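Local structure of type II restriction enzyme MspI (Moraxella sp., 1SA3) at residues T188-K193 / I198-L203; K50-T53 / E59-I62; D202-F207 / D223-D228; T138-S143 / I183-T188. The protein is a type II restriction endonuclease that recognises the double-stranded DNA sequence 5'-CCGG-3' and cleaves it after the first C, leaving terminal 5'-phosphates. All coordinates share one frame; numbering follows the deposited sequence.

Interaction 1. Residues T188-K193 / I198-L203; sequences TLRAEK and ILHPDL
His200 reaches across to Thr188 and Arg190, where helix 179-188 ends in an ST turn and the chain winds toward strand 203-210. In that turn Thr188 OG1 accepts from Arg190 N at 3.2 Å, Arg184 being the other partner of the hydroxyl. At the root of the histidine, His200 CB lies 3.8 Å from Thr188 O, and CG leaves it beside the backbone N (chi1 -51°), which swings the ring toward the helix end. His200 ND1 then donates to Thr188 O at 2.8 Å, nearly straight at 167°, with the oxygen at the edge of the ring and close to its plane. That fixes the rotation of the imidazole and gives its buried N-H a partner. One face carries Leu199 CB; over the opposite face stands Arg190 CB, a CH-pi contact. His200 CE1 approaches Leu189 O at 3.6 Å. On the side of the ring away from ND1, His200 CD2 meets Arg190 CD at 3.8 Å, and the tip, NE2, lies beside the same carbon, as the extended arginine chain crosses the histidine at about a right angle. Thr188 O has a second donor: a water that bonds it at 2.7 Å and gives its other hydrogen to Leu199 O at 2.6 Å.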
loop_
_atom_site.group_PDB
_atom_site.type_symbol
_atom_site.label_atom_id
_atom_site.label_comp_id
_atom_site.label_asym_id
_atom_site.label_seq_id
_atom_site.Cartn_x
_atom_site.Cartn_y
_atom_site.Cartn_z
ATOM N N THR E 188 -3.731 6.057 -2.902
ATOM C CA THR E 188 -3.240 7.252 -2.203
ATOM C C THR E 188 -4.296 8.268 -1.801
ATOM O O THR E 188 -4.026 9.152 -0.989
ATOM C CB THR E 188 -2.217 8.038 -3.045
ATOM O OG1 THR E 188 -2.892 8.650 -4.155
ATOM C CG2 THR E 188 -1.099 7.127 -3.531
ATOM N N LEU E 189 -5.481 8.148 -2.384
ATOM C CA LEU E 189 -6.597 9.063 -2.145
ATOM C C LEU E 189 -6.409 10.398 -2.851
ATOM O O LEU E 189 -7.031 11.400 -2.507
ATOM C CB LEU E 189 -6.842 9.303 -0.654
ATOM C CG LEU E 189 -7.635 8.222 0.076
ATOM C CD1 LEU E 189 -8.045 8.760 1.431
ATOM C CD2 LEU E 189 -8.876 7.824 -0.724
ATOM N N ARG E 190 -5.542 10.406 -3.848
ATOM C CA ARG E 190 -5.326 11.604 -4.641
ATOM C C ARG E 190 -5.091 11.115 -6.066
ATOM O O ARG E 190 -4.242 10.253 -6.302
ATOM C CB ARG E 190 -4.125 12.396 -4.121
ATOM C CG ARG E 190 -3.954 13.730 -4.824
ATOM C CD ARG E 190 -2.797 14.524 -4.250
ATOM N NE ARG E 190 -2.402 15.609 -5.142
ATOM C CZ ARG E 190 -1.428 16.476 -4.882
ATOM N NH1 ARG E 190 -0.742 16.390 -3.749
ATOM N NH2 ARG E 190 -1.139 17.429 -5.759
ATOM N N ALA E 191 -5.859 11.648 -7.014
ATOM C CA ALA E 191 -5.746 11.222 -8.410
ATOM C C ALA E 191 -4.453 11.658 -9.080
ATOM O O ALA E 191 -3.913 10.933 -9.906
ATOM C CB ALA E 191 -6.942 11.729 -9.216
ATOM N N GLU E 192 -3.967 12.842 -8.735
ATOM C CA GLU E 192 -2.730 13.351 -9.316
ATOM C C GLU E 192 -1.575 13.038 -8.385
ATOM O O GLU E 192 -1.792 12.700 -7.221
ATOM C CB GLU E 192 -2.832 14.861 -9.546
ATOM C CG GLU E 192 -3.838 15.241 -10.621
ATOM C CD GLU E 192 -3.489 14.647 -11.980
ATOM O OE1 GLU E 192 -2.379 14.927 -12.475
ATOM O OE2 GLU E 192 -4.321 13.907 -12.553
ATOM N N LYS E 193 -0.356 13.152 -8.901
ATOM C CA LYS E 193 0.840 12.849 -8.127
ATOM C C LYS E 193 1.027 13.739 -6.911
ATOM O O LYS E 193 0.714 14.928 -6.931
ATOM C CB LYS E 193 2.082 12.921 -9.018
ATOM C CG LYS E 193 2.035 11.962 -10.201
ATOM C CD LYS E 193 3.370 11.902 -10.935
ATOM C CE LYS E 193 3.325 10.894 -12.078
ATOM N NZ LYS E 193 4.660 10.677 -12.693
ATOM N N ILE E 198 1.954 14.462 3.964
ATOM C CA ILE E 198 1.595 13.437 4.947
ATOM C C ILE E 198 0.223 12.780 4.739
ATOM O O ILE E 198 -0.007 11.657 5.195
ATOM C CB ILE E 198 1.703 14.000 6.385
ATOM C CG1 ILE E 198 1.725 12.848 7.393
ATOM C CG2 ILE E 198 0.547 14.953 6.666
ATOM C CD1 ILE E 198 2.114 13.290 8.799
ATOM N N LEU E 199 -0.680 13.455 4.031
ATOM C CA LEU E 199 -2.010 12.900 3.777
ATOM C C LEU E 199 -2.027 11.813 2.693
ATOM O O LEU E 199 -3.017 11.102 2.549
ATOM C CB LEU E 199 -2.980 14.010 3.356
ATOM C CG LEU E 199 -3.182 15.140 4.371
ATOM C CD1 LEU E 199 -4.057 16.227 3.765
ATOM C CD2 LEU E 199 -3.819 14.575 5.634
ATOM N N HIS E 200 -0.944 11.698 1.931
ATOM C CA HIS E 200 -0.866 10.713 0.843
ATOM C C HIS E 200 0.460 9.950 0.860
ATOM O O HIS E 200 1.527 10.546 0.700
ATOM C CB HIS E 200 -1.021 11.429 -0.504
ATOM C CG HIS E 200 -2.223 12.316 -0.569
ATOM N ND1 HIS E 200 -3.511 11.822 -0.576
ATOM C CD2 HIS E 200 -2.335 13.667 -0.552
ATOM C CE1 HIS E 200 -4.364 12.830 -0.554
ATOM N NE2 HIS E 200 -3.677 13.960 -0.538
ATOM N N PRO E 201 0.409 8.618 1.028
ATOM C CA PRO E 201 1.632 7.799 1.058
ATOM C C PRO E 201 2.431 7.928 -0.238
ATOM O O PRO E 201 1.844 7.984 -1.325
ATOM C CB PRO E 201 1.103 6.371 1.232
ATOM C CG PRO E 201 -0.266 6.551 1.797
ATOM C CD PRO E 201 -0.793 7.770 1.109
ATOM N N ASP E 202 3.759 7.964 -0.115
ATOM C CA ASP E 202 4.658 8.062 -1.260
ATOM C C ASP E 202 5.249 6.707 -1.629
ATOM O O ASP E 202 5.691 6.497 -2.763
ATOM C CB ASP E 202 5.818 9.024 -0.966
ATOM C CG ASP E 202 5.396 10.477 -1.007
ATOM O OD1 ASP E 202 4.305 10.761 -1.547
ATOM O OD2 ASP E 202 6.159 11.333 -0.510
ATOM N N LEU E 203 5.269 5.796 -0.661
ATOM C CA LEU E 203 5.812 4.463 -0.871
ATOM C C LEU E 203 4.850 3.418 -0.333
ATOM O O LEU E 203 4.221 3.621 0.701
ATOM C CB LEU E 203 7.147 4.298 -0.136
ATOM C CG LEU E 203 8.370 5.121 -0.539
ATOM C CD1 LEU E 203 9.537 4.731 0.373
ATOM C CD2 LEU E 203 8.727 4.854 -1.995
HETATM O O HOH W 1 -4.229 8.923 1.730
#

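Interaction 2. Residues K50-T53 / E59-I62; sequences KYNT and EKDI
Tyr51 and Glu59 make the apolar half of this contact. CB and CG of the glutamate lie against the near side of the tyrosine, Glu59 CB 3.6 Å from Tyr51 CD2 and Glu59 CG 3.7 Å from that same carbon. The glutamate chain bends at chi2 (79°), turning the carboxylate away past Tyr51 CD2, toward Tyr37 and Thr3, whose hydroxyls bond OE1. Phe56 meets the tyrosine ring edge-to-face. The second packing group is Lys60, whose fully extended chain runs along the backbone of the other segment: Lys60 CB lies 3.6 Å from Thr53 O and Lys60 CG 3.7 Å from Asn52 C. Polar links are mostly local. Thr53 OG1 donates to Lys50 O at 2.9 Å, and Thr53 N makes a weak bond to Tyr51 O at 3.0 Å, closing an inverse gamma turn centred on Asn52. Asn52 OD1 bonds the hydroxyls of Ser63 and Ser64 one turn further along the second helix. Tyr51 O and Lys60 N come within 3.1 Å, but at an angle too poor for a hydrogen bond. The whole is a pair of consecutive helices joined by a short loop, helix 45-51 running into an inverse gamma turn that lies against the first turn of helix 57-69.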
loop_
_atom_site.group_PDB
_atom_site.type_symbol
_atom_site.label_atom_id
_atom_site.label_comp_id
_atom_site.label_asym_id
_atom_site.label_seq_id
_atom_site.Cartn_x
_atom_site.Cartn_y
_atom_site.Cartn_z
ATOM N N LYS E 50 23.736 1.368 10.949
ATOM C CA LYS E 50 23.948 0.024 11.485
ATOM C C LYS E 50 23.331 -1.055 10.592
ATOM O O LYS E 50 24.000 -2.014 10.197
ATOM C CB LYS E 50 23.334 -0.073 12.891
ATOM C CG LYS E 50 23.275 -1.482 13.499
ATOM C CD LYS E 50 22.492 -1.470 14.819
ATOM C CE LYS E 50 22.456 -2.844 15.498
ATOM N NZ LYS E 50 23.787 -3.253 16.060
ATOM N N TYR E 51 22.051 -0.882 10.263
ATOM C CA TYR E 51 21.328 -1.863 9.470
ATOM C C TYR E 51 21.644 -1.953 7.990
ATOM O O TYR E 51 21.408 -2.990 7.376
ATOM C CB TYR E 51 19.823 -1.683 9.691
ATOM C CG TYR E 51 19.422 -2.077 11.093
ATOM C CD1 TYR E 51 18.810 -1.166 11.953
ATOM C CD2 TYR E 51 19.699 -3.363 11.576
ATOM C CE1 TYR E 51 18.485 -1.521 13.258
ATOM C CE2 TYR E 51 19.380 -3.727 12.884
ATOM C CZ TYR E 51 18.776 -2.801 13.716
ATOM O OH TYR E 51 18.483 -3.145 15.015
ATOM N N ASN E 52 22.189 -0.890 7.409
ATOM C CA ASN E 52 22.526 -0.938 5.997
ATOM C C ASN E 52 23.949 -1.469 5.830
ATOM O O ASN E 52 24.753 -0.897 5.097
ATOM C CB ASN E 52 22.419 0.448 5.364
ATOM C CG ASN E 52 22.224 0.373 3.865
ATOM O OD1 ASN E 52 21.137 0.034 3.387
ATOM N ND2 ASN E 52 23.278 0.660 3.115
ATOM N N THR E 53 24.262 -2.554 6.532
ATOM C CA THR E 53 25.588 -3.157 6.450
ATOM C C THR E 53 25.446 -4.656 6.265
ATOM O O THR E 53 24.410 -5.235 6.600
ATOM C CB THR E 53 26.414 -2.916 7.730
ATOM O OG1 THR E 53 25.873 -3.699 8.805
ATOM C CG2 THR E 53 26.392 -1.445 8.106
ATOM N N GLU E 59 18.004 -6.627 7.168
ATOM C CA GLU E 59 17.649 -5.225 7.328
ATOM C C GLU E 59 18.329 -4.369 6.260
ATOM O O GLU E 59 17.827 -3.305 5.897
ATOM C CB GLU E 59 18.012 -4.727 8.731
ATOM C CG GLU E 59 17.056 -5.226 9.816
ATOM C CD GLU E 59 17.322 -6.668 10.244
ATOM O OE1 GLU E 59 16.367 -7.351 10.672
ATOM O OE2 GLU E 59 18.485 -7.116 10.169
ATOM N N LYS E 60 19.470 -4.829 5.756
ATOM C CA LYS E 60 20.164 -4.081 4.711
ATOM C C LYS E 60 19.330 -4.157 3.435
ATOM O O LYS E 60 19.194 -3.167 2.715
ATOM C CB LYS E 60 21.559 -4.644 4.431
ATOM C CG LYS E 60 22.320 -3.806 3.400
ATOM C CD LYS E 60 23.635 -4.434 2.950
ATOM C CE LYS E 60 24.334 -3.529 1.927
ATOM N NZ LYS E 60 25.518 -4.154 1.290
ATOM N N ASP E 61 18.770 -5.333 3.157
ATOM C CA ASP E 61 17.938 -5.507 1.967
ATOM C C ASP E 61 16.712 -4.603 2.063
ATOM O O ASP E 61 16.339 -3.952 1.095
ATOM C CB ASP E 61 17.479 -6.964 1.821
ATOM C CG ASP E 61 16.571 -7.175 0.612
ATOM O OD1 ASP E 61 16.986 -6.835 -0.519
ATOM O OD2 ASP E 61 15.436 -7.682 0.780
ATOM N N ILE E 62 16.096 -4.569 3.239
ATOM C CA ILE E 62 14.910 -3.745 3.474
ATOM C C ILE E 62 15.235 -2.257 3.349
ATOM O O ILE E 62 14.577 -1.530 2.592
ATOM C CB ILE E 62 14.326 -4.038 4.874
ATOM C CG1 ILE E 62 13.851 -5.498 4.924
ATOM C CG2 ILE E 62 13.191 -3.056 5.195
ATOM C CD1 ILE E 62 13.511 -6.002 6.342
#

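Interaction 3. Residues D202-F207 / D223-D228; sequences DLLIRF and DDYVSD
Leu204 on strand 203-210 and Tyr225 on helix 222-234 bring their backbones closest, CA to CA 8.0 Å, so no main-chain bond spans the gap and side chains fill it. Leu204 contributes a single methyl. Its CD1 sits over one face of the Tyr225 ring, 3.6 Å from the centroid and 16° off the normal, a CH-pi contact. It leans toward the root of the ring: Leu204 CD1 is 3.5 Å from Tyr225 CG but 4.1 Å from Tyr225 CE2. Tyr225 holds its ring anti to the backbone N (chi1 177°), which sends it out from the helix toward the strand, and the two side chains cross at about a right angle. Two residues along the strand, Arg206 bends at chi2 and brings its guanidinium to the hydroxyl end of the tyrosine. Arg206 NH2 stays 4.1 Å from Tyr225 OH, which lies at the guanidinium edge near its plane. What joins the two is the chain terminus: Gly262 OXT takes a salt bridge from Arg206 NH1 and a hydrogen bond with Tyr225 OH, and the arginine probably offsets much of the charge of that carboxylate. Arg229, also on the helix, makes a cation-pi contact with the tyrosine ring. This is a helix packed on the mixed sheet of an alpha/beta nuclease core, consistent with the PDDEXK clan: strand 203-210 lies between strands 111-121 and 213-221, helix 222-234 follows directly from strand 213-221, and Ile183 and Val187 of helix 179-188 pack against Tyr225 as well.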
loop_
_atom_site.group_PDB
_atom_site.type_symbol
_atom_site.label_atom_id
_atom_site.label_comp_id
_atom_site.label_asym_id
_atom_site.label_seq_id
_atom_site.Cartn_x
_atom_site.Cartn_y
_atom_site.Cartn_z
ATOM N N ASP E 202 3.759 7.964 -0.115
ATOM C CA ASP E 202 4.658 8.062 -1.260
ATOM C C ASP E 202 5.249 6.707 -1.629
ATOM O O ASP E 202 5.691 6.497 -2.763
ATOM C CB ASP E 202 5.818 9.024 -0.966
ATOM C CG ASP E 202 5.396 10.477 -1.007
ATOM O OD1 ASP E 202 4.305 10.761 -1.547
ATOM O OD2 ASP E 202 6.159 11.333 -0.510
ATOM N N LEU E 203 5.269 5.796 -0.661
ATOM C CA LEU E 203 5.812 4.463 -0.871
ATOM C C LEU E 203 4.850 3.418 -0.333
ATOM O O LEU E 203 4.221 3.621 0.701
ATOM C CB LEU E 203 7.147 4.298 -0.136
ATOM C CG LEU E 203 8.370 5.121 -0.539
ATOM C CD1 LEU E 203 9.537 4.731 0.373
ATOM C CD2 LEU E 203 8.727 4.854 -1.995
ATOM N N LEU E 204 4.742 2.302 -1.042
ATOM C CA LEU E 204 3.885 1.203 -0.619
ATOM C C LEU E 204 4.838 0.063 -0.259
ATOM O O LEU E 204 5.555 -0.470 -1.121
ATOM C CB LEU E 204 2.953 0.774 -1.756
ATOM C CG LEU E 204 2.164 1.912 -2.415
ATOM C CD1 LEU E 204 1.288 1.350 -3.532
ATOM C CD2 LEU E 204 1.305 2.638 -1.353
ATOM N N ILE E 205 4.854 -0.280 1.022
ATOM C CA ILE E 205 5.716 -1.330 1.547
ATOM C C ILE E 205 4.865 -2.567 1.777
ATOM O O ILE E 205 3.869 -2.513 2.486
ATOM C CB ILE E 205 6.355 -0.887 2.891
ATOM C CG1 ILE E 205 7.199 0.369 2.665
ATOM C CG2 ILE E 205 7.209 -2.010 3.480
ATOM C CD1 ILE E 205 7.847 0.922 3.932
ATOM N N ARG E 206 5.258 -3.677 1.162
ATOM C CA ARG E 206 4.522 -4.926 1.295
ATOM C C ARG E 206 5.410 -6.061 1.791
ATOM O O ARG E 206 6.286 -6.535 1.066
ATOM C CB ARG E 206 3.912 -5.329 -0.050
ATOM C CG ARG E 206 2.946 -4.316 -0.644
ATOM C CD ARG E 206 1.700 -4.155 0.209
ATOM N NE ARG E 206 0.746 -3.238 -0.408
ATOM C CZ ARG E 206 0.131 -3.466 -1.564
ATOM N NH1 ARG E 206 0.365 -4.586 -2.235
ATOM N NH2 ARG E 206 -0.714 -2.572 -2.056
ATOM N N PHE E 207 5.184 -6.486 3.028
ATOM C CA PHE E 207 5.939 -7.592 3.609
ATOM C C PHE E 207 5.221 -8.889 3.273
ATOM O O PHE E 207 4.009 -9.010 3.483
ATOM C CB PHE E 207 6.010 -7.473 5.131
ATOM C CG PHE E 207 6.993 -6.462 5.617
ATOM C CD1 PHE E 207 6.570 -5.204 6.020
ATOM C CD2 PHE E 207 8.343 -6.769 5.680
ATOM C CE1 PHE E 207 7.493 -4.260 6.483
ATOM C CE2 PHE E 207 9.270 -5.840 6.141
ATOM C CZ PHE E 207 8.841 -4.582 6.542
ATOM N N ASP E 223 4.726 6.035 -8.568
ATOM C CA ASP E 223 4.888 5.975 -10.022
ATOM C C ASP E 223 5.113 4.548 -10.503
ATOM O O ASP E 223 4.439 4.086 -11.423
ATOM C CB ASP E 223 6.063 6.850 -10.486
ATOM C CG ASP E 223 5.720 8.329 -10.518
ATOM O OD1 ASP E 223 4.548 8.686 -10.263
ATOM O OD2 ASP E 223 6.631 9.133 -10.802
ATOM N N ASP E 224 6.058 3.845 -9.878
ATOM C CA ASP E 224 6.363 2.474 -10.275
ATOM C C ASP E 224 5.217 1.511 -10.022
ATOM O O ASP E 224 4.961 0.609 -10.832
ATOM C CB ASP E 224 7.618 1.973 -9.564
ATOM C CG ASP E 224 8.864 2.712 -10.003
ATOM O OD1 ASP E 224 8.799 3.444 -11.008
ATOM O OD2 ASP E 224 9.912 2.561 -9.352
ATOM N N TYR E 225 4.523 1.688 -8.902
ATOM C CA TYR E 225 3.403 0.810 -8.593
ATOM C C TYR E 225 2.355 0.947 -9.699
ATOM O O TYR E 225 1.833 -0.051 -10.204
ATOM C CB TYR E 225 2.776 1.188 -7.249
ATOM C CG TYR E 225 1.558 0.358 -6.901
ATOM C CD1 TYR E 225 1.691 -0.919 -6.343
ATOM C CD2 TYR E 225 0.268 0.843 -7.141
ATOM C CE1 TYR E 225 0.571 -1.691 -6.028
ATOM C CE2 TYR E 225 -0.857 0.077 -6.829
ATOM C CZ TYR E 225 -0.700 -1.186 -6.274
ATOM O OH TYR E 225 -1.813 -1.937 -5.950
ATOM N N VAL E 226 2.054 2.189 -10.067
ATOM C CA VAL E 226 1.071 2.454 -11.116
ATOM C C VAL E 226 1.510 1.802 -12.429
ATOM O O VAL E 226 0.726 1.121 -13.084
ATOM C CB VAL E 226 0.881 3.976 -11.333
ATOM C CG1 VAL E 226 0.006 4.235 -12.569
ATOM C CG2 VAL E 226 0.235 4.598 -10.098
ATOM N N SER E 227 2.768 2.007 -12.807
ATOM C CA SER E 227 3.287 1.410 -14.036
ATOM C C SER E 227 3.116 -0.100 -14.005
ATOM O O SER E 227 2.715 -0.703 -15.001
ATOM C CB SER E 227 4.768 1.746 -14.217
ATOM O OG SER E 227 4.949 3.140 -14.394
ATOM N N ASP E 228 3.421 -0.715 -12.864
ATOM C CA ASP E 228 3.289 -2.163 -12.736
ATOM C C ASP E 228 1.846 -2.616 -12.942
ATOM O O ASP E 228 1.595 -3.580 -13.665
ATOM C CB ASP E 228 3.773 -2.644 -11.364
ATOM C CG ASP E 228 5.274 -2.470 -11.172
ATOM O OD1 ASP E 228 6.001 -2.316 -12.175
ATOM O OD2 ASP E 228 5.725 -2.501 -10.010
#

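Interaction 4. Residues T138-S143 / I183-T188; sequences TGVGIS and IRWCVT
Gly139 lies directly on the indole of Trp185. Its CA stands over the five-membered ring, 3.7 Å from the centroid and 25° off the normal, a CH-pi contact made by backbone alone. The nearest ring atom is the nitrogen, with Gly139 CA to Trp185 NE1 at 3.4 Å; with no side chain on the glycine, the backbone can come this close to the indole, whereas a CB would run into Trp185 NE1. Val140 N is over the same face. Beside it, Val140 CG2 meets Trp185 CB at 4.1 Å, so the valine packs at the root of the tryptophan while the glycine covers the pyrrole part. The backbones are near here, Val140 CA and Trp185 CA being 6.5 Å apart. Trp185 reaches this place because its CG is anti to the backbone N (chi1 -177°), which projects the indole out from helix 179-188. Thr135 and Ile136 of helix 133-140 also touch it, and the ring of Tyr131 meets it at about 45°; the hydroxyl of that tyrosine bonds Cys186 O. Further out, in the last turn of helix 179-188, Arg184 O takes two bonds, from Thr188 N at 2.9 Å and from Thr188 OG1 at 2.6 Å, the donors arriving from opposite faces of the carbonyl plane. On the other segment, Gly141 takes a positive phi, after which Ile142 packs on Leu147 and Ile151 of helix 146-157. The arrangement is a close helix-helix contact in which the last turn of helix 133-140 lies on the indole face of a tryptophan from helix 179-188, with a glycine at the point of contact.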
loop_
_atom_site.group_PDB
_atom_site.type_symbol
_atom_site.label_atom_id
_atom_site.label_comp_id
_atom_site.label_asym_id
_atom_site.label_seq_id
_atom_site.Cartn_x
_atom_site.Cartn_y
_atom_site.Cartn_z
ATOM N N THR E 138 -15.830 10.560 -7.807
ATOM C CA THR E 138 -15.508 11.918 -7.389
ATOM C C THR E 138 -13.990 12.111 -7.307
ATOM O O THR E 138 -13.457 13.117 -7.784
ATOM C CB THR E 138 -16.169 12.231 -6.037
ATOM O OG1 THR E 138 -17.590 12.277 -6.217
ATOM C CG2 THR E 138 -15.691 13.556 -5.489
ATOM N N GLY E 139 -13.290 11.139 -6.730
ATOM C CA GLY E 139 -11.846 11.249 -6.634
ATOM C C GLY E 139 -11.120 11.119 -7.965
ATOM O O GLY E 139 -10.135 11.812 -8.199
ATOM N N VAL E 140 -11.615 10.252 -8.849
ATOM C CA VAL E 140 -10.982 10.010 -10.145
ATOM C C VAL E 140 -11.381 11.003 -11.249
ATOM O O VAL E 140 -10.637 11.203 -12.212
ATOM C CB VAL E 140 -11.273 8.562 -10.622
ATOM C CG1 VAL E 140 -10.560 8.272 -11.944
ATOM C CG2 VAL E 140 -10.806 7.559 -9.552
ATOM N N GLY E 141 -12.546 11.627 -11.103
ATOM C CA GLY E 141 -12.998 12.588 -12.096
ATOM C C GLY E 141 -14.018 12.030 -13.077
ATOM O O GLY E 141 -14.132 12.515 -14.205
ATOM N N ILE E 142 -14.762 11.013 -12.648
ATOM C CA ILE E 142 -15.777 10.382 -13.491
ATOM C C ILE E 142 -17.156 10.956 -13.151
ATOM O O ILE E 142 -17.576 10.944 -11.995
ATOM C CB ILE E 142 -15.784 8.848 -13.276
ATOM C CG1 ILE E 142 -14.395 8.285 -13.587
ATOM C CG2 ILE E 142 -16.829 8.191 -14.166
ATOM C CD1 ILE E 142 -14.163 6.861 -13.092
ATOM N N SER E 143 -17.854 11.468 -14.158
ATOM C CA SER E 143 -19.175 12.049 -13.933
ATOM C C SER E 143 -20.274 11.034 -14.233
ATOM O O SER E 143 -19.994 9.891 -14.606
ATOM C CB SER E 143 -19.360 13.287 -14.818
ATOM O OG SER E 143 -19.174 12.948 -16.177
ATOM N N ILE E 183 -5.939 4.111 -10.395
ATOM C CA ILE E 183 -4.994 3.384 -9.557
ATOM C C ILE E 183 -4.373 4.269 -8.484
ATOM O O ILE E 183 -4.359 3.916 -7.306
ATOM C CB ILE E 183 -3.855 2.773 -10.389
ATOM C CG1 ILE E 183 -4.428 1.814 -11.432
ATOM C CG2 ILE E 183 -2.901 2.022 -9.472
ATOM C CD1 ILE E 183 -3.470 1.472 -12.544
ATOM N N ARG E 184 -3.855 5.418 -8.897
ATOM C CA ARG E 184 -3.219 6.336 -7.959
ATOM C C ARG E 184 -4.193 6.779 -6.868
ATOM O O ARG E 184 -3.834 6.830 -5.690
ATOM C CB ARG E 184 -2.667 7.555 -8.714
ATOM C CG ARG E 184 -1.796 8.477 -7.884
ATOM C CD ARG E 184 -1.233 9.612 -8.745
ATOM N NE ARG E 184 -0.341 9.124 -9.794
ATOM C CZ ARG E 184 0.931 8.785 -9.610
ATOM N NH1 ARG E 184 1.480 8.881 -8.407
ATOM N NH2 ARG E 184 1.661 8.353 -10.634
ATOM N N TRP E 185 -5.434 7.078 -7.243
ATOM C CA TRP E 185 -6.404 7.513 -6.249
ATOM C C TRP E 185 -6.782 6.386 -5.285
ATOM O O TRP E 185 -6.932 6.612 -4.086
ATOM C CB TRP E 185 -7.668 8.058 -6.917
ATOM C CG TRP E 185 -8.646 8.569 -5.920
ATOM C CD1 TRP E 185 -8.689 9.820 -5.376
ATOM C CD2 TRP E 185 -9.676 7.815 -5.276
ATOM N NE1 TRP E 185 -9.683 9.891 -4.431
ATOM C CE2 TRP E 185 -10.304 8.674 -4.349
ATOM C CE3 TRP E 185 -10.129 6.495 -5.392
ATOM C CZ2 TRP E 185 -11.365 8.253 -3.535
ATOM C CZ3 TRP E 185 -11.180 6.076 -4.586
ATOM C CH2 TRP E 185 -11.787 6.954 -3.669
ATOM N N CYS E 186 -6.933 5.173 -5.805
ATOM C CA CYS E 186 -7.287 4.038 -4.960
ATOM C C CYS E 186 -6.266 3.770 -3.855
ATOM O O CYS E 186 -6.644 3.467 -2.724
ATOM C CB CYS E 186 -7.447 2.765 -5.796
ATOM S SG CYS E 186 -9.055 2.602 -6.587
ATOM N N VAL E 187 -4.979 3.876 -4.181
ATOM C CA VAL E 187 -3.929 3.620 -3.193
ATOM C C VAL E 187 -3.407 4.845 -2.447
ATOM O O VAL E 187 -2.714 4.692 -1.445
ATOM C CB VAL E 187 -2.718 2.870 -3.822
ATOM C CG1 VAL E 187 -3.181 1.540 -4.389
ATOM C CG2 VAL E 187 -2.061 3.709 -4.922
ATOM N N THR E 188 -3.731 6.057 -2.902
ATOM C CA THR E 188 -3.240 7.252 -2.203
ATOM C C THR E 188 -4.296 8.268 -1.801
ATOM O O THR E 188 -4.026 9.152 -0.989
ATOM C CB THR E 188 -2.217 8.038 -3.045
ATOM O OG1 THR E 188 -2.892 8.650 -4.155
ATOM C CG2 THR E 188 -1.099 7.127 -3.531
#

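Overall arrangement
Interactions 1, 3 and 4 form one continuous block around helix 179-188 and the chain that follows it to strand 203-210. Interactions 1 and 4 share Thr188, and 1 and 3 share Asp202 and Leu203. Asp223 ties all three together: its OD1 pairs with Arg184 NH2 at 2.9 Å and its OD2 with Lys193 NZ at 3.1 Å. Interaction 2 is on the other side of the chain's centre from interaction 4, their centres about 35 Å apart, and touches interaction 3 through Ile62 and Phe207. The sodium ion bound by Glu35, Asp84 and Asp99 lies about 11 Å from the Pro201 side chain. Interactions 1 and 3 both come within about 7 Å of the DNA, nearest atoms.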